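Local coordinates for protein Exo-alpha-sialidase (Clostridium perfringens, PDB 2VO8) that probably binds a dockerin module with high affinity through its cohesin domain, joining a family 33 sialidase to other secreted enzymes in toxin complexes, at residues A44-E49 against L112-A117; D38-S43 against G87-K92; I56-T61 against K98-P103; T7-S12 against N125-E130. One frame throughout, in Å; residues are numbered along the deposited sequence.

Interaction 1 of 4, residues A44-E49 against L112-A117; sequences AEYLFE and LGLTTA
Glu-49 and Thr-115 meet through their side chains at the corner in 112-117. Thr-115 OG1 donates to Glu-49 OE2 over 2.7 Å, reaching that oxygen on its anti side and 24° out of the carboxylate plane. The threonine is turned so that its hydroxyl sits between its own backbone N and carbonyl carbon (chi1 54°), which also brings CG2 against the same carboxylate. Leu-47 lies next to this pair, its CD2 3.5 Å from Thr-115 OG1.

On the other face, Leu-114 fits between two aromatic side chains. Leu-114 CD2 lies 3.8 Å from Tyr-46 CB, and the same methyl meets the Phe-48 ring at the edge, in its plane, 4.0 Å from CD1. Ala-117 CB adds to the packing on Tyr-46.

Backbone bonds set the register. Glu-49 and Gly-113 exchange a pair, with Glu-49 N to Gly-113 O at 2.8 Å. Further along, Thr-115 N reaches Leu-47 O at 2.9 Å, whereas Leu-47 N meets Thr-116 O from above the carbonyl plane. The chain turns a corner at Thr-115, and Thr-116 N is buried without a partner. Strand 78-85 flanks 44-49 on its other edge, while Phe-48 continues inward to Val-99 and Leu-101 of strand 95-103.

Chemically, the inner face is apolar, both strands feeding the core of the cohesin beta-sandwich. The outer face is mixed: Leu-47 packs beside the polar pair, and a hydroxyl-carboxylate bond joins the corner residue Thr-115 to Glu-49 of the adjacent strand.

Interaction 2 of 4, residues D38-S43 against G87-K92; sequences DTEVYS and GNEIEK
Glu-40 and Glu-89 lay their side chains across each other at about a right angle, with the two carboxylate planes only 22° apart. Glu-40 OE1 and Glu-89 OE1 stand 3.5 Å apart, a like-charge approach that would probably raise the proton affinity of one of them. Glu-89 is extended, with CG opposite its backbone N (chi1 -157°), and this carries its carboxylate along Val-41 to the Glu-40 side chain, where OE2 comes 3.4 Å from Glu-40 CA.

The Tyr-42 side chain runs at a slant to that of Glu-89, the ring turned 43° from its carboxylate. Gly-87 O lies at the ring edge, 3.5 Å from Tyr-42 CE1, and the hydroxyl end passes over Glu-89 CB. Ile-90 points toward the other segment; its CB packs 4.1 Å from Val-41 CG1 and its CD1 reaches the backbone of Tyr-42.

One straight backbone bond joins the segments, Ile-90 N to Val-41 O at 3.0 Å. A water stitches the same region together: it accepts from Val-41 N and donates to Glu-89 OE2 and Ile-90 O, each of the latter at 2.6 Å.

The loop 87-92, which connects strands 78-85 and 95-103, is thereby drawn against the start of strand 41-49. That start carries a classic beta bulge, Tyr-42 and Ser-43 both facing Gly-120 of strand 107-121, while Tyr-42 also bonds through its backbone to Ser-85 at the end of strand 78-85.

Interaction 3 of 4, residues I56-T61 against K98-P103; sequences ILNEIT and KVNLTP
Ile-56 and Thr-102 form the hydrogen-bonded pair at one end of these antiparallel strands: Ile-56 N gives an almost linear bond to Thr-102 O at 2.9 Å, and Thr-102 N returns one to Ile-56 O. Thr-61 and Lys-98 do the same at the far end, where Lys-98 N reaches Thr-61 O at 2.8 Å. Between them the register slips by one residue. Asn-58 and Glu-59 both face Asn-100, a classic beta bulge in which Asn-58 N donates to Asn-100 O at 2.8 Å, Glu-59 N adds only a weak bond to that oxygen, and Asn-100 N binds Glu-59 O.

On the polar face, Glu-59 CG lies 3.8 Å from Asn-100 CB, with the carboxylate and amide planes 77° apart. A water bonds to Thr-61 OG1 at 2.8 Å, beside the aliphatic chain of Lys-98, whose CB runs 3.7 Å from the same hydroxyl.

The other face is hydrocarbon. Leu-57, its CG opposite the backbone N (chi1 180°), sends CD1 to within 3.6 Å of Val-99 CG1 and also toward Leu-101 CD2. Ile-60 lies side by side with Val-99, pointing the same way. Beyond them, Val-79 of strand 78-85 covers Leu-57 and Ile-60.

The two faces therefore differ: a mainly polar outer one, with Ile-56 at its end, and an aliphatic inner one that enters the sandwich core, with the bulge absorbing an extra residue while Asn-100 still bonds through both its N and its O.

Interaction 4 of 4, residues T7-S12 against N125-E130; sequences TTVGNS and NTHDLE
Ser-12 holds Glu-130 O with two donors. Ser-12 OG lies 2.7 Å from Glu-130 O, on a lone pair in the carbonyl plane, and Ser-12 N bonds to that oxygen as well. The torsion that places OG between the backbone N and the carbonyl carbon (chi1 63°) lets both donors reach one acceptor, and OG is further engaged with Ser-132 OG.

The remaining direct bonds are between backbones. Glu-130 N reaches Gly-10 O in the carbonyl plane at 2.9 Å. Nearer the N terminus, Val-9 N approaches Asp-128 O at 2.9 Å. A water bridges the outer end, accepting from Asp-128 N at 2.7 Å and donating to Thr-7 O.

These bonds make a parallel pairing of strand 10-15 with strand 126-139, the first and last strands of the cohesin domain, within its jelly-roll beta-sandwich. The short axes of 10-12 and 126-130 cross at 61°, so the regular parallel pairing is brief, although Thr-8 and Val-9 still follow Asp-128.

Apolar contacts gather on the side of buried Leu-129. Val-9 crosses His-127 at about a right angle, both its methyls resting near His-127 CB, with CG2 at 3.6 Å. Val-9 CG2 also lies 4.1 Å from Leu-129 CD2, and that leucine spreads over Gly-10, where the absence of a side chain permits the close approach. Leu-35 covers both Val-9 and Leu-129.

On the outer face, Asn-11 and Glu-130 run side by side and point the same way, their amide and carboxylate planes 72° apart. Thr-8 meets the Glu-130 chain about at right angles, OG1 lying 3.8 Å from CG.

From the N terminus, residues 7-12 wait longest for their partner: interaction 4 joins them to 125-130 and so encloses the other three contacts. Next comes 38-43, which closes on 87-92 in interaction 2, followed directly by 44-49, which closes on 112-117 in interaction 1. These two loops cross. Interaction 3, 56-61 with 98-103, falls within the span of interaction 1 but crosses interaction 2. Phe-48 packs on Val-99 and Leu-101, linking interactions 1 and 3 across the core, while Ala-117 and Leu-129 connect interactions 1 and 4 through their backbones. Interactions 2 and 3 lie on opposite sides of the chain's centre, about 26 Å apart between centres.

Interaction 1 of 4, residues A44-E49 against L112-A117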
# COMPACT_ATOMS: atom_id res chain seq x y z
N ALA A 44 9.38 -5.28 0.65
CA ALA A 44 8.54 -4.84 -0.48
C ALA A 44 8.70 -3.32 -0.65
O ALA A 44 9.20 -2.61 0.25
CB ALA A 44 7.13 -5.27 -0.30
N GLU A 45 8.27 -2.82 -1.81
CA GLU A 45 8.27 -1.39 -2.07
C GLU A 45 7.07 -0.98 -2.92
O GLU A 45 6.86 -1.52 -4.01
CB GLU A 45 9.57 -0.97 -2.76
CG GLU A 45 9.51 0.41 -3.39
CD GLU A 45 10.85 0.83 -3.98
OE1 GLU A 45 11.83 0.07 -3.83
OE2 GLU A 45 10.91 1.92 -4.59
N TYR A 46 6.29 -0.04 -2.42
CA TYR A 46 5.20 0.55 -3.19
C TYR A 46 5.52 1.99 -3.58
O TYR A 46 6.35 2.65 -2.95
CB TYR A 46 3.89 0.50 -2.41
CG TYR A 46 3.55 -0.87 -1.88
CD1 TYR A 46 3.00 -1.84 -2.71
CD2 TYR A 46 3.78 -1.20 -0.55
CE1 TYR A 46 2.68 -3.10 -2.23
CE2 TYR A 46 3.46 -2.45 -0.06
CZ TYR A 46 2.92 -3.40 -0.90
OH TYR A 46 2.61 -4.65 -0.42
N LEU A 47 4.86 2.48 -4.63
CA LEU A 47 4.63 3.89 -4.79
C LEU A 47 3.12 4.00 -4.73
O LEU A 47 2.39 3.47 -5.59
CB LEU A 47 5.29 4.53 -6.02
CG LEU A 47 5.11 6.07 -5.94
CD1 LEU A 47 6.08 6.78 -5.01
CD2 LEU A 47 5.07 6.73 -7.33
N PHE A 48 2.67 4.62 -3.64
CA PHE A 48 1.25 4.73 -3.28
C PHE A 48 0.76 6.08 -3.78
O PHE A 48 1.36 7.09 -3.49
CB PHE A 48 1.05 4.66 -1.78
CG PHE A 48 -0.39 4.91 -1.35
CD1 PHE A 48 -1.34 3.91 -1.41
CD2 PHE A 48 -0.78 6.16 -0.90
CE1 PHE A 48 -2.64 4.13 -1.01
CE2 PHE A 48 -2.05 6.37 -0.49
CZ PHE A 48 -2.99 5.39 -0.53
N GLU A 49 -0.32 6.09 -4.55
CA GLU A 49 -0.81 7.35 -5.16
C GLU A 49 -2.23 7.62 -4.73
O GLU A 49 -3.05 6.71 -4.56
CB GLU A 49 -0.64 7.30 -6.68
CG GLU A 49 0.83 7.27 -7.08
CD GLU A 49 1.09 7.78 -8.46
OE1 GLU A 49 0.40 8.76 -8.88
OE2 GLU A 49 2.01 7.25 -9.13
N LEU A 112 -7.25 5.17 -5.13
CA LEU A 112 -6.06 4.87 -4.36
C LEU A 112 -5.30 3.75 -5.12
O LEU A 112 -5.85 2.68 -5.30
CB LEU A 112 -6.45 4.44 -2.98
CG LEU A 112 -7.43 5.42 -2.28
CD1 LEU A 112 -7.90 4.87 -0.98
CD2 LEU A 112 -6.74 6.84 -2.20
N GLY A 113 -4.12 4.10 -5.61
CA GLY A 113 -3.33 3.27 -6.53
C GLY A 113 -1.95 2.87 -6.04
O GLY A 113 -1.31 3.56 -5.28
N LEU A 114 -1.48 1.74 -6.55
CA LEU A 114 -0.10 1.33 -6.38
C LEU A 114 0.51 1.32 -7.77
O LEU A 114 0.16 0.44 -8.60
CB LEU A 114 -0.03 -0.03 -5.66
CG LEU A 114 -0.59 -0.19 -4.24
CD1 LEU A 114 -0.65 -1.67 -3.67
CD2 LEU A 114 0.20 0.67 -3.17
N THR A 115 1.36 2.30 -8.06
CA THR A 115 1.91 2.45 -9.41
C THR A 115 3.30 1.81 -9.58
O THR A 115 3.83 1.73 -10.68
CB THR A 115 1.97 3.94 -9.83
OG1 THR A 115 2.67 4.69 -8.83
CG2 THR A 115 0.58 4.49 -9.97
N THR A 116 3.87 1.42 -8.44
CA THR A 116 5.11 0.63 -8.30
C THR A 116 4.82 -0.37 -7.19
O THR A 116 4.18 -0.03 -6.13
CB THR A 116 6.32 1.52 -7.98
OG1 THR A 116 6.61 2.40 -9.08
CG2 THR A 116 7.62 0.71 -7.58
N ALA A 117 5.22 -1.63 -7.41
CA ALA A 117 5.03 -2.70 -6.42
C ALA A 117 6.08 -3.77 -6.73
O ALA A 117 6.07 -4.34 -7.81
CB ALA A 117 3.65 -3.26 -6.48

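Interaction 2 of 4, residues D38-S43 against G87-K92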
# COMPACT_ATOMS: atom_id res chain seq x y z
N ASP A 38 8.55 -20.45 -4.93
CA ASP A 38 10.01 -20.35 -4.77
C ASP A 38 10.50 -18.92 -4.57
O ASP A 38 11.71 -18.69 -4.61
CB ASP A 38 10.69 -20.86 -6.02
CG ASP A 38 10.40 -19.99 -7.23
OD1 ASP A 38 11.34 -19.70 -8.00
OD2 ASP A 38 9.23 -19.60 -7.41
N THR A 39 9.61 -17.94 -4.46
CA THR A 39 10.07 -16.57 -4.21
C THR A 39 10.04 -16.37 -2.70
O THR A 39 9.00 -16.52 -2.08
CB THR A 39 9.23 -15.50 -5.00
OG1 THR A 39 9.64 -15.52 -6.38
CG2 THR A 39 9.48 -14.11 -4.44
N GLU A 40 11.22 -16.12 -2.12
CA GLU A 40 11.37 -15.89 -0.69
C GLU A 40 11.44 -14.39 -0.43
O GLU A 40 12.44 -13.80 -0.72
CB GLU A 40 12.66 -16.54 -0.19
CG GLU A 40 12.56 -18.01 0.10
CD GLU A 40 13.69 -18.50 1.01
OE1 GLU A 40 14.01 -17.85 2.04
OE2 GLU A 40 14.27 -19.57 0.69
N VAL A 41 10.40 -13.78 0.13
CA VAL A 41 10.31 -12.32 0.15
C VAL A 41 10.86 -11.78 1.48
O VAL A 41 10.47 -12.24 2.51
CB VAL A 41 8.84 -11.81 -0.06
CG1 VAL A 41 8.76 -10.33 0.02
CG2 VAL A 41 8.31 -12.27 -1.40
N TYR A 42 11.75 -10.80 1.41
CA TYR A 42 12.27 -10.13 2.62
C TYR A 42 11.94 -8.63 2.67
O TYR A 42 12.13 -7.95 3.70
CB TYR A 42 13.75 -10.45 2.84
CG TYR A 42 13.94 -11.90 3.29
CD1 TYR A 42 13.79 -12.23 4.62
CD2 TYR A 42 14.20 -12.94 2.37
CE1 TYR A 42 13.94 -13.54 5.08
CE2 TYR A 42 14.35 -14.24 2.80
CZ TYR A 42 14.21 -14.54 4.17
OH TYR A 42 14.34 -15.82 4.70
N SER A 43 11.44 -8.07 1.58
CA SER A 43 11.16 -6.62 1.60
C SER A 43 10.14 -6.37 0.52
O SER A 43 10.06 -7.16 -0.43
CB SER A 43 12.43 -5.81 1.32
OG SER A 43 13.05 -6.13 0.11
N GLY A 87 13.38 -10.05 10.17
CA GLY A 87 14.06 -11.33 10.32
C GLY A 87 13.51 -12.41 9.43
O GLY A 87 14.21 -12.83 8.50
N ASN A 88 12.26 -12.82 9.69
CA ASN A 88 11.62 -13.94 8.96
C ASN A 88 11.22 -13.58 7.53
O ASN A 88 10.91 -12.40 7.19
CB ASN A 88 10.32 -14.36 9.64
CG ASN A 88 10.48 -14.71 11.12
OD1 ASN A 88 11.18 -15.65 11.45
ND2 ASN A 88 9.85 -13.93 12.00
N GLU A 89 11.14 -14.61 6.71
CA GLU A 89 10.47 -14.51 5.42
C GLU A 89 9.02 -13.99 5.58
O GLU A 89 8.30 -14.39 6.49
CB GLU A 89 10.45 -15.92 4.78
CG GLU A 89 10.31 -15.88 3.33
CD GLU A 89 10.18 -17.29 2.74
OE1 GLU A 89 10.77 -18.27 3.30
OE2 GLU A 89 9.46 -17.39 1.75
N ILE A 90 8.63 -13.12 4.66
CA ILE A 90 7.33 -12.49 4.60
C ILE A 90 6.38 -13.51 3.98
O ILE A 90 6.67 -14.05 2.97
CB ILE A 90 7.44 -11.15 3.77
CG1 ILE A 90 8.18 -10.09 4.60
CG2 ILE A 90 6.07 -10.61 3.34
CD1 ILE A 90 8.37 -8.76 3.96
N GLU A 91 5.25 -13.79 4.61
CA GLU A 91 4.33 -14.78 4.05
C GLU A 91 3.67 -14.34 2.71
O GLU A 91 3.57 -13.15 2.42
CB GLU A 91 3.28 -15.13 5.09
CG GLU A 91 3.89 -15.59 6.42
CD GLU A 91 2.83 -16.11 7.35
OE1 GLU A 91 2.66 -15.55 8.46
OE2 GLU A 91 2.14 -17.08 6.96
N LYS A 92 3.23 -15.33 1.93
CA LYS A 92 2.90 -15.15 0.51
C LYS A 92 1.64 -14.25 0.31
O LYS A 92 1.50 -13.60 -0.73
CB LYS A 92 2.67 -16.51 -0.15
CG LYS A 92 3.83 -17.53 0.01
CD LYS A 92 5.03 -17.29 -0.97
CE LYS A 92 6.17 -18.31 -0.72
NZ LYS A 92 7.50 -17.63 -0.87
O HOH W 1 7.98 -15.29 1.15

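Interaction 3 of 4, residues I56-T61 against K98-P103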
# COMPACT_ATOMS: atom_id res chain seq x y z
N ILE A 56 -6.10 13.99 3.26
CA ILE A 56 -4.98 14.26 4.14
C ILE A 56 -4.22 12.92 4.48
O ILE A 56 -4.87 12.07 4.99
CB ILE A 56 -5.56 14.88 5.48
CG1 ILE A 56 -6.36 16.16 5.21
CG2 ILE A 56 -4.54 15.10 6.48
CD1 ILE A 56 -7.37 16.50 6.24
N LEU A 57 -2.90 12.82 4.21
CA LEU A 57 -2.14 11.66 4.65
C LEU A 57 -1.78 11.77 6.13
O LEU A 57 -1.03 12.66 6.53
CB LEU A 57 -0.87 11.49 3.81
CG LEU A 57 0.03 10.30 4.17
CD1 LEU A 57 -0.69 8.99 3.92
CD2 LEU A 57 1.33 10.37 3.39
N ASN A 58 -2.31 10.85 6.93
CA ASN A 58 -2.14 10.92 8.39
C ASN A 58 -0.92 10.20 8.91
O ASN A 58 -0.07 10.82 9.54
CB ASN A 58 -3.36 10.38 9.13
CG ASN A 58 -4.59 11.16 8.83
OD1 ASN A 58 -5.69 10.60 8.61
ND2 ASN A 58 -4.43 12.48 8.79
N GLU A 59 -0.84 8.90 8.68
CA GLU A 59 0.35 8.10 9.10
C GLU A 59 0.36 6.83 8.27
O GLU A 59 -0.71 6.36 7.83
CB GLU A 59 0.33 7.70 10.55
CG GLU A 59 -0.97 7.01 10.98
CD GLU A 59 -0.89 6.25 12.33
OE1 GLU A 59 0.06 6.50 13.13
OE2 GLU A 59 -1.81 5.42 12.59
N ILE A 60 1.55 6.30 8.07
CA ILE A 60 1.74 5.05 7.32
C ILE A 60 2.52 4.16 8.29
O ILE A 60 3.60 4.53 8.76
CB ILE A 60 2.51 5.28 6.04
CG1 ILE A 60 1.67 6.09 5.02
CG2 ILE A 60 2.91 3.96 5.37
CD1 ILE A 60 2.48 6.52 3.88
N THR A 61 1.95 3.02 8.64
CA THR A 61 2.58 2.12 9.59
C THR A 61 2.60 0.67 9.14
O THR A 61 1.89 0.23 8.21
CB THR A 61 1.87 2.18 10.95
OG1 THR A 61 0.52 1.80 10.78
CG2 THR A 61 1.92 3.62 11.56
N LYS A 98 -0.40 -0.21 6.64
CA LYS A 98 -1.66 0.52 6.90
C LYS A 98 -1.40 1.97 6.50
O LYS A 98 -0.51 2.60 7.06
CB LYS A 98 -1.98 0.52 8.39
CG LYS A 98 -2.21 -0.84 9.03
CD LYS A 98 -2.73 -0.69 10.47
CE LYS A 98 -1.76 -1.13 11.58
NZ LYS A 98 -2.63 -1.59 12.74
N VAL A 99 -2.18 2.50 5.55
CA VAL A 99 -2.09 3.91 5.18
C VAL A 99 -3.35 4.62 5.70
O VAL A 99 -4.46 4.29 5.32
CB VAL A 99 -1.94 4.14 3.64
CG1 VAL A 99 -1.80 5.64 3.29
CG2 VAL A 99 -0.81 3.37 3.07
N ASN A 100 -3.18 5.54 6.65
CA ASN A 100 -4.31 6.17 7.32
C ASN A 100 -4.51 7.56 6.68
O ASN A 100 -3.56 8.33 6.56
CB ASN A 100 -4.05 6.30 8.82
CG ASN A 100 -5.29 6.65 9.57
OD1 ASN A 100 -5.75 7.83 9.51
ND2 ASN A 100 -5.89 5.66 10.25
N LEU A 101 -5.72 7.78 6.18
CA LEU A 101 -6.12 8.97 5.41
C LEU A 101 -7.41 9.54 5.95
O LEU A 101 -8.22 8.83 6.45
CB LEU A 101 -6.34 8.60 3.93
CG LEU A 101 -5.06 8.12 3.23
CD1 LEU A 101 -5.31 6.79 2.48
CD2 LEU A 101 -4.45 9.12 2.33
N THR A 102 -7.60 10.85 5.84
CA THR A 102 -8.89 11.50 6.14
C THR A 102 -9.34 12.31 4.91
O THR A 102 -8.58 13.17 4.43
CB THR A 102 -8.81 12.42 7.35
OG1 THR A 102 -8.33 11.69 8.50
CG2 THR A 102 -10.19 13.10 7.65
N PRO A 103 -10.52 12.00 4.39
CA PRO A 103 -10.97 12.82 3.22
C PRO A 103 -11.29 14.24 3.64
O PRO A 103 -11.68 14.46 4.78
CB PRO A 103 -12.24 12.10 2.72
CG PRO A 103 -12.28 10.74 3.50
CD PRO A 103 -11.51 10.97 4.75
O HOH W 2 -1.28 3.83 10.01

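Interaction 4 of 4, residues T7-S12 against N125-E130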
# COMPACT_ATOMS: atom_id res chain seq x y z
N THR A 7 8.55 -9.99 -16.40
CA THR A 7 7.18 -10.32 -15.94
C THR A 7 7.17 -10.13 -14.40
O THR A 7 7.90 -9.24 -13.94
CB THR A 7 6.72 -11.72 -16.43
OG1 THR A 7 7.74 -12.70 -16.20
CG2 THR A 7 6.38 -11.68 -17.93
N THR A 8 6.36 -10.91 -13.66
CA THR A 8 6.01 -10.65 -12.24
C THR A 8 6.01 -11.92 -11.39
O THR A 8 5.87 -13.03 -11.91
CB THR A 8 4.59 -10.02 -12.09
OG1 THR A 8 3.57 -10.93 -12.59
CG2 THR A 8 4.53 -8.68 -12.81
N VAL A 9 6.17 -11.77 -10.08
CA VAL A 9 6.28 -12.89 -9.16
C VAL A 9 5.06 -13.03 -8.24
O VAL A 9 4.93 -13.99 -7.50
CB VAL A 9 7.64 -12.83 -8.38
CG1 VAL A 9 8.87 -12.87 -9.36
CG2 VAL A 9 7.75 -11.61 -7.48
N GLY A 10 4.13 -12.07 -8.32
CA GLY A 10 2.97 -12.12 -7.45
C GLY A 10 2.13 -10.87 -7.70
O GLY A 10 2.44 -10.11 -8.59
N ASN A 11 1.09 -10.72 -6.90
CA ASN A 11 0.21 -9.55 -6.95
C ASN A 11 0.35 -8.61 -5.75
O ASN A 11 0.41 -9.08 -4.61
CB ASN A 11 -1.22 -10.00 -6.99
CG ASN A 11 -1.53 -10.93 -8.19
OD1 ASN A 11 -2.23 -11.93 -8.05
ND2 ASN A 11 -1.00 -10.57 -9.33
N SER A 12 0.29 -7.32 -6.02
CA SER A 12 0.07 -6.34 -4.91
C SER A 12 -1.42 -6.36 -4.55
O SER A 12 -2.25 -6.70 -5.39
CB SER A 12 0.53 -4.93 -5.30
OG SER A 12 -0.18 -4.38 -6.40
N ASN A 125 17.79 -10.23 -5.30
CA ASN A 125 17.34 -9.41 -6.41
C ASN A 125 15.96 -8.85 -6.12
O ASN A 125 15.20 -9.42 -5.32
CB ASN A 125 17.29 -10.21 -7.71
CG ASN A 125 18.63 -10.84 -8.07
OD1 ASN A 125 18.71 -12.07 -8.29
ND2 ASN A 125 19.69 -10.03 -8.12
N THR A 126 15.65 -7.75 -6.80
CA THR A 126 14.28 -7.23 -6.83
C THR A 126 13.46 -7.86 -7.97
O THR A 126 14.01 -8.28 -8.99
CB THR A 126 14.28 -5.70 -6.92
OG1 THR A 126 15.07 -5.19 -5.83
CG2 THR A 126 12.88 -5.15 -6.81
N HIS A 127 12.16 -7.97 -7.73
CA HIS A 127 11.21 -8.63 -8.62
C HIS A 127 9.88 -7.86 -8.66
O HIS A 127 9.43 -7.34 -7.64
CB HIS A 127 10.91 -10.01 -8.10
CG HIS A 127 12.09 -10.91 -8.10
ND1 HIS A 127 12.91 -11.04 -7.00
CD2 HIS A 127 12.59 -11.74 -9.05
CE1 HIS A 127 13.87 -11.90 -7.28
NE2 HIS A 127 13.70 -12.35 -8.51
N ASP A 128 9.25 -7.83 -9.83
CA ASP A 128 7.99 -7.09 -9.96
C ASP A 128 6.78 -7.81 -9.41
O ASP A 128 6.68 -9.02 -9.46
CB ASP A 128 7.69 -6.78 -11.42
CG ASP A 128 8.71 -5.90 -12.06
OD1 ASP A 128 9.43 -5.13 -11.37
OD2 ASP A 128 8.73 -5.93 -13.32
N LEU A 129 5.82 -7.01 -8.92
CA LEU A 129 4.50 -7.52 -8.55
C LEU A 129 3.53 -6.86 -9.56
O LEU A 129 3.83 -5.81 -10.06
CB LEU A 129 4.09 -7.09 -7.14
CG LEU A 129 4.84 -7.66 -5.90
CD1 LEU A 129 4.26 -7.04 -4.67
CD2 LEU A 129 4.85 -9.20 -5.79
N GLU A 130 2.41 -7.49 -9.81
CA GLU A 130 1.31 -6.84 -10.54
C GLU A 130 0.81 -5.65 -9.73
O GLU A 130 0.71 -5.74 -8.51
CB GLU A 130 0.19 -7.81 -10.77
CG GLU A 130 0.48 -8.80 -11.88
CD GLU A 130 -0.77 -9.49 -12.40
OE1 GLU A 130 -1.90 -8.94 -12.28
OE2 GLU A 130 -0.62 -10.64 -12.90
O HOH W 3 10.36 -9.21 -11.87